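Side-chain contacts in peptidoglycan recognition protein 3 (Branchiostoma belcheri tsingtauense, PDB 4Z8I), which probably cleaves peptidoglycan as a zinc-dependent N-acetylmuramoyl-L-alanine amidase, its catalytic domain joined to a chitin-binding domain: residues Q170-A174 and S175-A179; A209-G212 and N213-D217; V81-S84 and L85-K89. All coordinates share one frame; numbering follows the deposited sequence.

Overall arrangement
All three contacts are local and partly buried, yet they solve different problems. Contacts 1 and 2 each start a helix, 174-190 and 213-218, and their centres lie about 13 Å apart. They touch through side-chain packing, at its most buried where Pro172 CG lies 3.9 Å from Leu215 CD1. Contact 1 caps its helix with a threonine hydroxyl, which a serine hydroxyl joins, at a partly exposed corner above a buried proline and alanine; contact 2 uses a glycine and a proline next to the zinc site. Contact 3, centred about 26 Å from contact 1, has no helix: a turn leads into strand 87-94, with Leu83 and Val87 buried, Leu85 partly exposed, and waters bridging the backbone.

Contact 1 (Q170-A174 and S175-A179)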
# COMPACT_ATOMS: atom_id res chain seq x y z
N GLN A 170 17.74 2.52 -8.17
CA GLN A 170 17.06 1.23 -8.17
C GLN A 170 15.56 1.43 -8.11
O GLN A 170 15.07 2.52 -7.81
CB GLN A 170 17.49 0.40 -6.96
CG GLN A 170 18.76 -0.41 -7.15
CD GLN A 170 18.97 -1.43 -6.04
OE1 GLN A 170 18.28 -1.40 -5.02
NE2 GLN A 170 19.93 -2.33 -6.23
N LYS A 171 14.81 0.36 -8.40
CA LYS A 171 13.38 0.35 -8.15
C LYS A 171 13.09 -0.81 -7.21
O LYS A 171 13.77 -1.83 -7.25
CB LYS A 171 12.59 0.19 -9.46
CG LYS A 171 12.79 1.34 -10.43
CD LYS A 171 12.04 1.13 -11.74
CE LYS A 171 10.54 1.21 -11.56
NZ LYS A 171 9.81 1.09 -12.86
N PRO A 172 12.09 -0.65 -6.33
CA PRO A 172 11.71 -1.73 -5.42
C PRO A 172 11.24 -2.96 -6.20
O PRO A 172 10.98 -2.86 -7.40
CB PRO A 172 10.54 -1.14 -4.63
CG PRO A 172 10.72 0.35 -4.74
CD PRO A 172 11.30 0.57 -6.10
N THR A 173 11.14 -4.10 -5.53
CA THR A 173 10.63 -5.31 -6.17
C THR A 173 9.17 -5.11 -6.54
O THR A 173 8.46 -4.31 -5.91
CB THR A 173 10.78 -6.54 -5.25
OG1 THR A 173 10.01 -6.35 -4.06
CG2 THR A 173 12.24 -6.75 -4.88
N ALA A 174 8.71 -5.81 -7.57
CA ALA A 174 7.33 -5.69 -8.02
C ALA A 174 6.36 -6.02 -6.88
O ALA A 174 5.27 -5.46 -6.81
CB ALA A 174 7.07 -6.59 -9.21
N SER A 175 6.78 -6.92 -6.00
CA SER A 175 5.96 -7.29 -4.85
C SER A 175 5.79 -6.13 -3.87
O SER A 175 4.74 -5.98 -3.25
CB SER A 175 6.56 -8.51 -4.13
OG SER A 175 7.87 -8.24 -3.68
N ALA A 176 6.83 -5.31 -3.74
CA ALA A 176 6.76 -4.13 -2.88
C ALA A 176 5.76 -3.11 -3.43
O ALA A 176 4.92 -2.59 -2.69
CB ALA A 176 8.14 -3.51 -2.73
N ILE A 177 5.87 -2.84 -4.73
CA ILE A 177 4.95 -1.94 -5.42
C ILE A 177 3.51 -2.43 -5.28
O ILE A 177 2.60 -1.67 -4.92
CB ILE A 177 5.29 -1.86 -6.92
CG1 ILE A 177 6.79 -1.65 -7.13
CG2 ILE A 177 4.47 -0.78 -7.59
CD1 ILE A 177 7.32 -0.35 -6.55
N ALA A 178 3.30 -3.71 -5.58
CA ALA A 178 1.99 -4.33 -5.48
C ALA A 178 1.43 -4.22 -4.07
O ALA A 178 0.24 -3.93 -3.88
CB ALA A 178 2.07 -5.79 -5.89
N ALA A 179 2.29 -4.43 -3.08
CA ALA A 179 1.88 -4.33 -1.68
C ALA A 179 1.46 -2.91 -1.31
O ALA A 179 0.48 -2.72 -0.60
CB ALA A 179 2.99 -4.81 -0.77
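Thr173 is the N-cap of helix 174-190, and its carbonyl O takes the amide of Ile177 at 3.2 Å in a nearly straight bond (166°). The same O draws a weak, bent bond from Ala176 N. One residue on, Ala178 N reaches Ala174 O at 2.9 Å, so the first turn is already regular. The side chain of Thr173 completes the cap. Its OG1 sits between the backbone N and the carbonyl carbon (chi1 62°), from where it leans over the helix start: Ser175 OG donates to it at 2.9 Å, Ala176 N adds a weak bond at 3.4 Å, and Asn134 O is a further partner. Another side of the turn is apolar. The side chains of Ile177 and Pro172 cross at about a right angle, Ile177 CD1 resting 3.8 Å from Pro172 CB, while Ala176 CB meets that same ring carbon at 3.9 Å. Phe163 of strand 158-163 packs against all three residues, and Lys171 forms a salt bridge with Asp218. The chemistry is divided: one hydroxyl weakly caps the amide of Ala176 and ties the helix start to the loop of Asn134, while proline, alanine and isoleucine seat the first turn against the sheet.

Contact 2 (A209-G212 and N213-D217). With ZN (zinc ion), chain B.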
# COMPACT_ATOMS: atom_id res chain seq x y z
N ALA A 209 15.15 14.48 -1.86
CA ALA A 209 15.25 13.65 -3.05
C ALA A 209 14.33 12.45 -2.89
O ALA A 209 14.18 11.64 -3.80
CB ALA A 209 16.68 13.21 -3.28
N CYS A 210 13.72 12.34 -1.71
CA CYS A 210 12.75 11.29 -1.42
C CYS A 210 11.58 11.42 -2.39
O CYS A 210 11.11 12.52 -2.66
CB CYS A 210 12.25 11.43 0.02
SG CYS A 210 11.39 10.01 0.71
N PRO A 211 11.07 10.28 -2.91
CA PRO A 211 11.43 8.91 -2.57
C PRO A 211 12.46 8.30 -3.50
O PRO A 211 12.39 7.10 -3.77
CB PRO A 211 10.10 8.18 -2.77
CG PRO A 211 9.50 8.88 -3.94
CD PRO A 211 9.93 10.33 -3.85
N GLY A 212 13.41 9.10 -3.99
CA GLY A 212 14.39 8.61 -4.94
C GLY A 212 13.89 8.72 -6.37
O GLY A 212 12.69 8.56 -6.62
N ASN A 213 14.80 8.97 -7.30
CA ASN A 213 14.44 9.20 -8.71
C ASN A 213 13.58 8.12 -9.37
O ASN A 213 12.52 8.42 -9.90
CB ASN A 213 15.70 9.45 -9.55
CG ASN A 213 16.30 10.82 -9.33
OD1 ASN A 213 15.60 11.77 -8.97
ND2 ASN A 213 17.61 10.94 -9.55
N LEU A 214 14.05 6.88 -9.36
CA LEU A 214 13.37 5.80 -10.09
C LEU A 214 12.01 5.42 -9.51
O LEU A 214 11.05 5.20 -10.26
CB LEU A 214 14.27 4.57 -10.20
CG LEU A 214 15.55 4.73 -11.04
CD1 LEU A 214 16.06 3.37 -11.50
CD2 LEU A 214 15.29 5.62 -12.23
N LEU A 215 11.92 5.35 -8.19
CA LEU A 215 10.64 5.10 -7.53
C LEU A 215 9.66 6.24 -7.81
O LEU A 215 8.48 6.01 -8.07
CB LEU A 215 10.83 4.92 -6.03
CG LEU A 215 9.55 4.70 -5.22
CD1 LEU A 215 8.76 3.54 -5.79
CD2 LEU A 215 9.87 4.46 -3.76
N TYR A 216 10.17 7.47 -7.78
CA TYR A 216 9.37 8.64 -8.08
C TYR A 216 8.87 8.60 -9.52
O TYR A 216 7.77 9.05 -9.82
CB TYR A 216 10.16 9.93 -7.83
CG TYR A 216 9.39 11.20 -8.10
CD1 TYR A 216 8.42 11.64 -7.22
CD2 TYR A 216 9.64 11.96 -9.24
CE1 TYR A 216 7.71 12.80 -7.46
CE2 TYR A 216 8.94 13.12 -9.49
CZ TYR A 216 7.98 13.54 -8.59
OH TYR A 216 7.28 14.70 -8.84
N ASP A 217 9.70 8.06 -10.41
CA ASP A 217 9.30 7.87 -11.80
C ASP A 217 8.18 6.83 -11.89
O ASP A 217 7.22 7.01 -12.64
CB ASP A 217 10.48 7.45 -12.67
CG ASP A 217 11.39 8.61 -13.04
OD1 ASP A 217 10.95 9.78 -12.93
OD2 ASP A 217 12.54 8.36 -13.44
ZN ZN B . 10.47 11.12 2.45
O HOH W 1 11.25 10.98 4.23
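Leu215 and Tyr216 both swing CG opposite their backbone N (chi1 177° and -179°), which carries the two side chains back to Pro211, the residue after a zinc-binding cysteine. In this amidase domain of the peptidoglycan recognition protein family, the loop that gives the zinc its cysteine runs straight into helix 213-218, with Gly212 as the N-cap. Leu215 approaches Pro211 with one branch: its CD2 lies 3.9 Å from Pro211 CB and also beside the carbonyl O of that proline. Tyr216 takes the other part of the ring, its CD1 coming obliquely to within 3.9 Å of Pro211 CD. The two side chains thus hold the proline from the first turn of the helix. The peptide bond before Pro211 is cis. With an alanine at this position CG and CD would be gone, so Tyr216 CD1 would probably lose the ring carbons it packs on, and the cis peptide bond the residue that makes it affordable. Gly212 follows with a positive phi of 87°, where a side chain would jam against the preceding carbonyl, and its own O accepts Tyr216 N at 3.0 Å. The polar ends are engaged by helix 202-205: Tyr216 OH bonds to Asp204, its ring makes a cation-pi contact with Arg203, and Asn213 OD1 accepts from that same arginine. On the metal side His93 and His202 share the zinc ion with the cysteine and a water: Cys210 SG binds at 2.3 Å.

Contact 3 (V81-S84 and L85-K89); sequences VFLS and LPVPK
Leu83 and Val87 approach from the two arms of a tight bend, their side chains slanting past each other so that one methyl of each meets: Leu83 CD1 lies 4.1 Å from Val87 CG2. The valine presents this branch because CG2 is opposite the carbonyl carbon while CG1 takes the place opposite the backbone N (chi1 175°). Leu85, at the bend itself, joins the pair from the apex. Its CD2 branch lies 3.7 Å from Val87 CG2 and comes more loosely, at 4.4 Å, to Leu83 CB, while its CG rests near the carbonyl O of Leu83. A single valine methyl thus has a leucine branch on each of two approaches, one across the bend and one from its apex. The Leu85-Pro86 peptide is cis, and Ser84 to Val87 form a turn close to type VIb, with CA of Ser84 and CA of Val87 6.8 Å apart and no hydrogen bond closing it. This turn leads into strand 87-94 of the mixed sheet, the strand that carries the zinc ligand His93 further along. Val87 pairs through its backbone with Lys192 and Arg194, and Leu83 with Asp145, so both arms are tied to neighbouring chain. Across the bend itself there is no direct hydrogen bond; two waters bridge it. One water donates to Leu83 O and accepts from Leu85 N, at 2.6 Å from that nitrogen. A second water donates to Pro86 O at 3.2 Å and makes a weak, longer bond with Ser84 OG.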
# COMPACT_ATOMS: atom_id res chain seq x y z
N VAL A 81 -2.19 10.91 18.76
CA VAL A 81 -2.64 12.08 18.01
C VAL A 81 -3.30 11.62 16.72
O VAL A 81 -2.63 11.21 15.77
CB VAL A 81 -1.48 13.04 17.72
CG1 VAL A 81 -1.96 14.20 16.87
CG2 VAL A 81 -0.89 13.55 19.02
N PHE A 82 -4.63 11.71 16.68
CA PHE A 82 -5.40 11.07 15.62
C PHE A 82 -5.61 11.92 14.36
O PHE A 82 -5.82 13.13 14.44
CB PHE A 82 -6.74 10.56 16.16
CG PHE A 82 -6.59 9.59 17.29
CD1 PHE A 82 -6.23 8.27 17.04
CD2 PHE A 82 -6.81 9.99 18.59
CE1 PHE A 82 -6.08 7.38 18.08
CE2 PHE A 82 -6.67 9.10 19.64
CZ PHE A 82 -6.31 7.79 19.38
N LEU A 83 -5.55 11.27 13.21
CA LEU A 83 -5.83 11.90 11.93
C LEU A 83 -7.32 12.11 11.76
O LEU A 83 -8.12 11.28 12.20
CB LEU A 83 -5.31 11.03 10.79
CG LEU A 83 -3.83 11.14 10.45
CD1 LEU A 83 -3.44 10.05 9.46
CD2 LEU A 83 -3.54 12.51 9.88
N SER A 84 -7.69 13.21 11.12
CA SER A 84 -9.07 13.40 10.69
C SER A 84 -9.31 12.48 9.50
O SER A 84 -8.64 12.59 8.47
CB SER A 84 -9.32 14.85 10.31
OG SER A 84 -10.68 15.07 10.00
N LEU A 85 -10.25 11.56 9.64
CA LEU A 85 -10.55 10.60 8.58
C LEU A 85 -11.80 11.02 7.82
O LEU A 85 -12.70 11.63 8.39
CB LEU A 85 -10.68 9.19 9.15
CG LEU A 85 -9.42 8.62 9.82
CD1 LEU A 85 -9.70 7.27 10.46
CD2 LEU A 85 -8.29 8.51 8.81
N PRO A 86 -11.87 10.70 6.52
CA PRO A 86 -10.84 10.00 5.73
C PRO A 86 -9.73 10.95 5.29
O PRO A 86 -9.89 12.17 5.35
CB PRO A 86 -11.61 9.50 4.52
CG PRO A 86 -12.68 10.52 4.33
CD PRO A 86 -13.07 10.97 5.71
N VAL A 87 -8.62 10.39 4.84
CA VAL A 87 -7.45 11.17 4.47
C VAL A 87 -7.48 11.59 3.00
O VAL A 87 -7.79 10.79 2.12
CB VAL A 87 -6.15 10.41 4.82
CG1 VAL A 87 -4.92 11.15 4.33
CG2 VAL A 87 -6.07 10.15 6.31
N PRO A 88 -7.18 12.87 2.73
CA PRO A 88 -7.18 13.47 1.39
C PRO A 88 -6.07 12.94 0.50
O PRO A 88 -6.31 12.74 -0.69
CB PRO A 88 -6.92 14.95 1.66
CG PRO A 88 -7.27 15.17 3.07
CD PRO A 88 -6.97 13.89 3.78
N LYS A 89 -4.88 12.73 1.04
CA LYS A 89 -3.73 12.44 0.19
C LYS A 89 -2.75 11.38 0.70
O LYS A 89 -2.68 11.11 1.90
CB LYS A 89 -3.00 13.75 -0.15
CG LYS A 89 -2.87 14.72 1.00
CD LYS A 89 -2.63 16.15 0.52
CE LYS A 89 -3.94 16.85 0.19
NZ LYS A 89 -3.74 18.29 -0.14
O HOH W 2 -11.28 11.12 12.04
O HOH W 3 -11.22 14.72 6.68